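Long-range contact in glcnac-alpha-1,4-gal-releasing endo-beta-galactosidase (Clostridium perfringens, PDB 1UPS), which probably hydrolyses O-glycosidic bonds as a calcium-binding family 16 endo-beta-galactosidase that releases GlcNAc-alpha-1,4-Gal: residues T140-V151 with G167-S177. Residues are numbered along the deposited sequence; the frame is centred on the assembly and turned at random.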
loop_
_atom_site.group_PDB
_atom_site.type_symbol
_atom_site.label_atom_id
_atom_site.label_comp_id
_atom_site.label_asym_id
_atom_site.label_seq_id
_atom_site.Cartn_x
_atom_site.Cartn_y
_atom_site.Cartn_z
ATOM N N THR A 140 20.893 10.724 3.724
ATOM C CA THR A 140 21.323 12.140 3.716
ATOM C C THR A 140 20.627 12.989 4.765
ATOM O O THR A 140 21.165 14.030 5.186
ATOM C CB THR A 140 21.064 12.818 2.346
ATOM O OG1 THR A 140 19.665 12.731 2.004
ATOM C CG2 THR A 140 21.808 12.110 1.217
ATOM N N GLY A 141 19.414 12.581 5.140
ATOM C CA GLY A 141 18.512 13.449 5.881
ATOM C C GLY A 141 18.105 14.685 5.088
ATOM O O GLY A 141 18.317 14.746 3.875
ATOM N N GLY A 142 17.521 15.669 5.786
ATOM C CA GLY A 142 17.082 16.921 5.163
ATOM C C GLY A 142 15.873 16.737 4.246
ATOM O O GLY A 142 15.227 15.698 4.275
ATOM N N GLY A 143 15.582 17.739 3.414
ATOM C CA GLY A 143 14.416 17.677 2.529
ATOM C C GLY A 143 14.604 16.757 1.328
ATOM O O GLY A 143 15.700 16.668 0.753
ATOM N N GLY A 144 13.530 16.068 0.941
ATOM C CA GLY A 144 13.600 15.128 -0.161
ATOM C C GLY A 144 12.940 13.807 0.199
ATOM O O GLY A 144 12.572 13.571 1.358
ATOM N N HIS A 145 12.768 12.960 -0.808
ATOM C CA HIS A 145 12.201 11.629 -0.606
ATOM C C HIS A 145 12.577 10.730 -1.761
ATOM O O HIS A 145 13.042 11.212 -2.780
ATOM C CB HIS A 145 10.663 11.685 -0.406
ATOM C CG HIS A 145 9.860 12.011 -1.637
ATOM N ND1 HIS A 145 9.691 13.297 -2.106
ATOM C CD2 HIS A 145 9.105 11.217 -2.435
ATOM C CE1 HIS A 145 8.882 13.281 -3.156
ATOM N NE2 HIS A 145 8.513 12.023 -3.378
ATOM N N GLN A 146 12.383 9.427 -1.587
ATOM C CA GLN A 146 12.497 8.495 -2.703
ATOM C C GLN A 146 11.117 7.899 -2.924
ATOM O O GLN A 146 10.263 7.973 -2.037
ATOM C CB GLN A 146 13.525 7.391 -2.402
ATOM C CG GLN A 146 13.300 6.665 -1.061
ATOM C CD GLN A 146 14.309 7.118 -0.002
ATOM O OE1 GLN A 146 15.518 7.015 -0.220
ATOM N NE2 GLN A 146 13.818 7.651 1.116
ATOM N N ALA A 147 10.891 7.313 -4.098
ATOM C CA ALA A 147 9.564 6.783 -4.401
ATOM C C ALA A 147 9.589 5.576 -5.331
ATOM O O ALA A 147 10.350 5.540 -6.311
ATOM C CB ALA A 147 8.668 7.888 -4.982
ATOM N N TRP A 148 8.757 4.591 -4.986
ATOM C CA TRP A 148 8.442 3.479 -5.867
ATOM C C TRP A 148 6.944 3.594 -6.033
ATOM O O TRP A 148 6.192 3.516 -5.044
ATOM C CB TRP A 148 8.786 2.159 -5.196
ATOM C CG TRP A 148 8.305 0.926 -5.936
ATOM C CD1 TRP A 148 8.081 0.777 -7.287
ATOM C CD2 TRP A 148 8.024 -0.344 -5.344
ATOM N NE1 TRP A 148 7.637 -0.507 -7.550
ATOM C CE2 TRP A 148 7.624 -1.221 -6.380
ATOM C CE3 TRP A 148 8.062 -0.827 -4.035
ATOM C CZ2 TRP A 148 7.244 -2.554 -6.137
ATOM C CZ3 TRP A 148 7.695 -2.157 -3.790
ATOM C CH2 TRP A 148 7.282 -2.998 -4.838
ATOM N N TRP A 149 6.498 3.855 -7.258
ATOM C CA TRP A 149 5.075 4.102 -7.462
ATOM C C TRP A 149 4.590 3.612 -8.820
ATOM O O TRP A 149 5.388 3.333 -9.718
ATOM C CB TRP A 149 4.722 5.600 -7.275
ATOM C CG TRP A 149 5.607 6.635 -7.969
ATOM C CD1 TRP A 149 6.969 6.817 -7.828
ATOM C CD2 TRP A 149 5.148 7.704 -8.822
ATOM N NE1 TRP A 149 7.373 7.912 -8.567
ATOM C CE2 TRP A 149 6.276 8.478 -9.176
ATOM C CE3 TRP A 149 3.883 8.071 -9.331
ATOM C CZ2 TRP A 149 6.195 9.602 -10.032
ATOM C CZ3 TRP A 149 3.801 9.204 -10.183
ATOM C CH2 TRP A 149 4.959 9.946 -10.517
ATOM N N MET A 150 3.271 3.502 -8.954
ATOM C CA MET A 150 2.666 2.978 -10.170
ATOM C C MET A 150 1.544 3.911 -10.576
ATOM O O MET A 150 0.906 4.513 -9.723
ATOM C CB MET A 150 2.134 1.556 -9.941
ATOM C CG MET A 150 3.274 0.579 -9.529
ATOM S SD MET A 150 2.679 -1.114 -9.235
ATOM C CE MET A 150 2.262 -1.536 -10.930
ATOM N N VAL A 151 1.358 4.045 -11.890
ATOM C CA VAL A 151 0.323 4.908 -12.442
ATOM C C VAL A 151 -0.431 4.161 -13.529
ATOM O O VAL A 151 0.151 3.340 -14.239
ATOM C CB VAL A 151 0.914 6.237 -13.012
ATOM C CG1 VAL A 151 1.483 7.105 -11.880
ATOM C CG2 VAL A 151 2.003 5.980 -14.093
ATOM N N GLY A 167 -5.235 5.918 -11.975
ATOM C CA GLY A 167 -4.877 5.637 -10.587
ATOM C C GLY A 167 -3.390 5.777 -10.280
ATOM O O GLY A 167 -2.536 5.462 -11.122
ATOM N N GLU A 168 -3.084 6.265 -9.077
ATOM C CA GLU A 168 -1.695 6.351 -8.584
ATOM C C GLU A 168 -1.591 5.548 -7.293
ATOM O O GLU A 168 -2.419 5.724 -6.392
ATOM C CB GLU A 168 -1.313 7.806 -8.282
ATOM C CG GLU A 168 0.098 7.929 -7.698
ATOM C CD GLU A 168 0.542 9.362 -7.448
ATOM O OE1 GLU A 168 1.648 9.515 -6.886
ATOM O OE2 GLU A 168 -0.191 10.311 -7.803
ATOM N N ILE A 169 -0.606 4.651 -7.213
ATOM C CA ILE A 169 -0.282 3.972 -5.950
ATOM C C ILE A 169 1.155 4.295 -5.608
ATOM O O ILE A 169 2.067 3.924 -6.347
ATOM C CB ILE A 169 -0.462 2.427 -6.029
ATOM C CG1 ILE A 169 -1.881 2.043 -6.469
ATOM C CG2 ILE A 169 -0.089 1.763 -4.667
ATOM C CD1 ILE A 169 -1.987 0.558 -6.900
ATOM N N ASP A 170 1.363 5.011 -4.499
ATOM C CA ASP A 170 2.720 5.287 -4.052
ATOM C C ASP A 170 3.092 4.176 -3.075
ATOM O O ASP A 170 2.737 4.242 -1.905
ATOM C CB ASP A 170 2.782 6.661 -3.393
ATOM C CG ASP A 170 2.297 7.745 -4.324
ATOM O OD1 ASP A 170 2.776 7.775 -5.488
ATOM O OD2 ASP A 170 1.411 8.551 -3.991
ATOM N N ILE A 171 3.731 3.124 -3.578
ATOM C CA ILE A 171 4.034 1.944 -2.743
ATOM C C ILE A 171 5.051 2.317 -1.683
ATOM O O ILE A 171 4.990 1.819 -0.560
ATOM C CB ILE A 171 4.552 0.752 -3.595
ATOM C CG1 ILE A 171 3.585 0.444 -4.753
ATOM C CG2 ILE A 171 4.750 -0.506 -2.731
ATOM C CD1 ILE A 171 4.244 -0.428 -5.848
ATOM N N LEU A 172 5.978 3.195 -2.052
ATOM C CA LEU A 172 6.910 3.763 -1.097
ATOM C C LEU A 172 7.135 5.219 -1.490
ATOM O O LEU A 172 7.349 5.524 -2.660
ATOM C CB LEU A 172 8.238 2.981 -1.126
ATOM C CG LEU A 172 9.287 3.426 -0.100
ATOM C CD1 LEU A 172 10.100 2.209 0.400
ATOM C CD2 LEU A 172 10.259 4.432 -0.730
ATOM N N GLU A 173 7.072 6.114 -0.509
ATOM C CA GLU A 173 7.256 7.534 -0.749
ATOM C C GLU A 173 8.023 8.164 0.415
ATOM O O GLU A 173 7.958 9.380 0.639
ATOM C CB GLU A 173 5.866 8.203 -0.951
ATOM C CG GLU A 173 5.967 9.554 -1.623
ATOM C CD GLU A 173 4.621 10.277 -1.749
ATOM O OE1 GLU A 173 4.419 10.882 -2.810
ATOM O OE2 GLU A 173 3.814 10.304 -0.784
ATOM N N THR A 174 8.777 7.323 1.131
ATOM C CA THR A 174 9.407 7.689 2.405
ATOM C C THR A 174 10.312 8.928 2.325
ATOM O O THR A 174 11.195 9.013 1.466
ATOM C CB THR A 174 10.174 6.481 2.936
ATOM O OG1 THR A 174 9.246 5.371 3.036
ATOM C CG2 THR A 174 10.662 6.741 4.377
ATOM N N PHE A 175 10.101 9.870 3.239
ATOM C CA PHE A 175 10.909 11.113 3.297
ATOM C C PHE A 175 12.268 10.861 3.910
ATOM O O PHE A 175 12.366 10.104 4.875
ATOM C CB PHE A 175 10.240 12.157 4.180
ATOM C CG PHE A 175 9.018 12.815 3.571
ATOM C CD1 PHE A 175 8.587 14.038 4.065
ATOM C CD2 PHE A 175 8.304 12.206 2.528
ATOM C CE1 PHE A 175 7.456 14.671 3.511
ATOM C CE2 PHE A 175 7.173 12.821 1.978
ATOM C CZ PHE A 175 6.748 14.060 2.494
ATOM N N PHE A 176 13.300 11.546 3.407
ATOM C CA PHE A 176 14.653 11.466 3.990
ATOM C C PHE A 176 14.664 11.866 5.480
ATOM O O PHE A 176 15.479 11.355 6.251
ATOM C CB PHE A 176 15.645 12.430 3.312
ATOM C CG PHE A 176 15.830 12.236 1.818
ATOM C CD1 PHE A 176 15.430 11.078 1.164
ATOM C CD2 PHE A 176 16.432 13.263 1.073
ATOM C CE1 PHE A 176 15.610 10.938 -0.226
ATOM C CE2 PHE A 176 16.617 13.135 -0.313
ATOM C CZ PHE A 176 16.202 11.979 -0.963
ATOM N N SER A 177 13.775 12.789 5.863
ATOM C CA SER A 177 13.768 13.345 7.228
ATOM C C SER A 177 13.019 12.494 8.279
ATOM O O SER A 177 13.011 12.827 9.488
ATOM C CB SER A 177 13.199 14.770 7.205
ATOM O OG SER A 177 11.798 14.769 6.981
HETATM O O HOH W 1 17.791 10.068 5.437
HETATM O O HOH W 2 12.730 14.657 3.865
HETATM O O HOH W 3 6.230 11.158 -4.877
#
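A classic beta bulge, Ile171 and Leu172 opposite Trp148, joins antiparallel strands 145-151 and 168-170 in a sequence that matches the E-x-D-x-x-E signature of family 16. Trp148 O accepts a nearly straight hydrogen bond from Leu172 N (3.0 Å, in the carbonyl plane) and a weak, bent one from Ile171 N. Trp148 N donates to Leu172 O, and the backbones of Met150 and Ile169 hydrogen-bond both ways.

The bulge turns Ile171 onto the indole of Trp148. With CG anti to the backbone N (chi1 171°), the indole reaches Ile171, which covers one of its faces. Ile171 CD1 sits 3.7 Å from the centre of the six-membered ring of Trp148, a CH-pi contact. Ile171 CG2 lies 3.5 Å from Trp148 CZ3. Met150 SD meets the same CD1, and Met219 of strand 215-221 packs beside them.

Glu168 and Asp170 share the other face with Trp149. Trp149 CB is 3.4 Å from Asp170 OD1, and Trp149 CE3 is 3.6 Å from Glu168 OE1. Asn251 accepts a hydrogen bond from Trp149 NE1, and Trp189 NE1 donates one to Glu168 OE2. The Glu173 carboxylate reaches toward the same cluster. Glu173 CG packs on His145 CD2, while a water joins His145 NE2 to Glu173 OE1. Arg183 forms a salt bridge with Glu173 OE2, and Ser258 hydrogen-bonds His145 ND1.

Farther along, Phe176 N donates to Gly144 O. The Phe176 ring lies against the glycine turn, with Gly144 CA over its face, 3.9 Å from the centroid. Gln146 bends at chi2; its NE2 donates to Thr174 O (3.0 Å) at the edge of the Phe176 ring, and its OE1 accepts from Ser138 N.

The extra residue probably brings Glu173 to the side of Glu168 and Asp170, consistent with family 16 catalytic carboxylates. Greasy contacts hold the opposite side, and neighbouring strands and loops hold the polar ends.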